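Local structure of putative restriction endonuclease domain-containing protein (Anabaena variabilis, 3OT2) at residues L127-K131 with H132-M136. The protein is of unknown function but, as a Uma2-type member of the PD-(D/E)XK clan, is probably a restriction-endonuclease-like nuclease. Numbering follows the deposited sequence.
Sequences LHCLK and HGTQM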
loop_
_atom_site.group_PDB
_atom_site.type_symbol
_atom_site.label_atom_id
_atom_site.label_comp_id
_atom_site.label_asym_id
_atom_site.label_seq_id
_atom_site.Cartn_x
_atom_site.Cartn_y
_atom_site.Cartn_z
ATOM N N LEU A 127 -1.822 -5.155 7.432
ATOM C CA LEU A 127 -1.753 -6.544 6.976
ATOM C C LEU A 127 -1.548 -7.514 8.152
ATOM O O LEU A 127 -2.085 -8.622 8.110
ATOM C CB LEU A 127 -0.691 -6.720 5.883
ATOM C CG LEU A 127 -0.969 -5.938 4.578
ATOM C CD1 LEU A 127 0.265 -5.904 3.701
ATOM C CD2 LEU A 127 -2.185 -6.492 3.813
ATOM N N HIS A 128 -0.829 -7.088 9.210
ATOM C CA HIS A 128 -0.610 -7.892 10.430
ATOM C C HIS A 128 -1.963 -8.067 11.156
ATOM O O HIS A 128 -2.258 -9.163 11.622
ATOM C CB HIS A 128 0.452 -7.240 11.347
ATOM C CG HIS A 128 0.711 -7.991 12.621
ATOM N ND1 HIS A 128 1.509 -9.113 12.637
ATOM C CD2 HIS A 128 0.270 -7.746 13.879
ATOM C CE1 HIS A 128 1.515 -9.536 13.892
ATOM N NE2 HIS A 128 0.783 -8.738 14.679
ATOM N N CYS A 129 -2.807 -7.010 11.198
ATOM C CA CYS A 129 -4.163 -7.093 11.779
ATOM C C CYS A 129 -4.989 -8.176 11.085
ATOM O O CYS A 129 -5.601 -9.014 11.759
ATOM C CB CYS A 129 -4.868 -5.743 11.699
ATOM S SG CYS A 129 -4.235 -4.522 12.854
ATOM N N LEU A 130 -5.007 -8.157 9.739
ATOM C CA LEU A 130 -5.753 -9.118 8.922
ATOM C C LEU A 130 -5.284 -10.548 9.168
ATOM O O LEU A 130 -6.103 -11.467 9.150
ATOM C CB LEU A 130 -5.644 -8.791 7.425
ATOM C CG LEU A 130 -6.242 -7.463 6.951
ATOM C CD1 LEU A 130 -5.847 -7.196 5.512
ATOM C CD2 LEU A 130 -7.764 -7.437 7.093
ATOM N N LYS A 131 -3.978 -10.726 9.440
ATOM C CA LYS A 131 -3.374 -12.035 9.726
ATOM C C LYS A 131 -3.891 -12.590 11.074
ATOM O O LYS A 131 -3.850 -13.801 11.306
ATOM C CB LYS A 131 -1.832 -11.893 9.734
ATOM C CG LYS A 131 -1.051 -13.190 9.976
ATOM C CD LYS A 131 0.449 -12.952 10.055
ATOM C CE LYS A 131 1.177 -14.266 10.228
ATOM N NZ LYS A 131 2.649 -14.086 10.179
ATOM N N HIS A 132 -4.375 -11.697 11.971
ATOM C CA HIS A 132 -4.812 -12.124 13.299
ATOM C C HIS A 132 -6.307 -11.913 13.555
ATOM O O HIS A 132 -6.723 -11.847 14.709
ATOM C CB HIS A 132 -3.930 -11.453 14.362
ATOM C CG HIS A 132 -2.526 -11.974 14.286
ATOM N ND1 HIS A 132 -2.170 -13.186 14.874
ATOM C CD2 HIS A 132 -1.461 -11.500 13.597
ATOM C CE1 HIS A 132 -0.898 -13.379 14.567
ATOM N NE2 HIS A 132 -0.424 -12.397 13.798
ATOM N N GLY A 133 -7.098 -11.882 12.482
ATOM C CA GLY A 133 -8.554 -11.837 12.577
ATOM C C GLY A 133 -9.302 -10.566 12.248
ATOM O O GLY A 133 -10.530 -10.565 12.301
ATOM N N THR A 134 -8.605 -9.459 11.943
ATOM C CA THR A 134 -9.303 -8.208 11.623
ATOM C C THR A 134 -10.157 -8.424 10.365
ATOM O O THR A 134 -9.715 -9.066 9.414
ATOM C CB THR A 134 -8.301 -7.069 11.495
ATOM O OG1 THR A 134 -7.672 -6.897 12.770
ATOM C CG2 THR A 134 -8.936 -5.747 11.060
ATOM N N GLN A 135 -11.403 -7.921 10.390
ATOM C CA GLN A 135 -12.316 -8.064 9.261
ATOM C C GLN A 135 -11.969 -7.082 8.172
ATOM O O GLN A 135 -12.114 -7.406 7.003
ATOM C CB GLN A 135 -13.788 -7.842 9.679
ATOM C CG GLN A 135 -14.261 -8.658 10.888
ATOM C CD GLN A 135 -15.710 -8.367 11.228
ATOM O OE1 GLN A 135 -16.544 -8.047 10.358
ATOM N NE2 GLN A 135 -16.062 -8.525 12.512
HETATM N N MSE A 136 -11.594 -5.855 8.539
HETATM C CA MSE A 136 -11.312 -4.826 7.538
HETATM C C MSE A 136 -10.294 -3.823 8.030
HETATM O O MSE A 136 -10.282 -3.451 9.203
HETATM C CB MSE A 136 -12.618 -4.072 7.151
HETATM C CG MSE A 136 -12.393 -3.016 6.040
HETATM SE SE MSE A 136 -14.036 -2.143 5.501
HETATM C CE MSE A 136 -14.807 -3.563 4.412
HETATM O O HOH W 1 -8.664 -11.622 9.278
HETATM O O HOH W 2 2.392 -12.604 13.101
#
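Cys129 and Thr134 meet in a local C-terminal turn, where the chain leaves helix 119-131 and swings round into strand 136-141. Cys129 O is gripped twice: His132 N donates to it, and Thr134 N closes the wider loop at 3.0 Å from Cys129 O, nearly straight at 164°. The two donors come from opposite faces of the carbonyl plane, and Gly133, with positive phi, turns the chain between them. Thr134 lays its hydroxyl against the same residue, OG1 sitting 3.2 Å from Cys129 CB, and the hydrogen-bond partner of OG1 is Pro106 O. The two histidine rings lean obliquely together, planes at 49°, with His132 CD2 over one face of His128 toward its rim. The His128 side chain leaves the helix with chi1 at 179°, CG anti to N, which carries CE1 to 3.5 Å from His132 NE2. Were His128 replaced by an alanine, His132 would probably lose its ring neighbour, His76 its stacking partner and Phe73 O the bond from NE2. One water donates to both Leu130 O and Thr134 O, bridging the helix end and the loop. Around the turn, His128 stacks on His76, Cys129 and Thr134 pack on Thr109 of strand 108-112, and Leu130 rests on Tyr150 of strand 146-150 and on Glu155 of the second subunit.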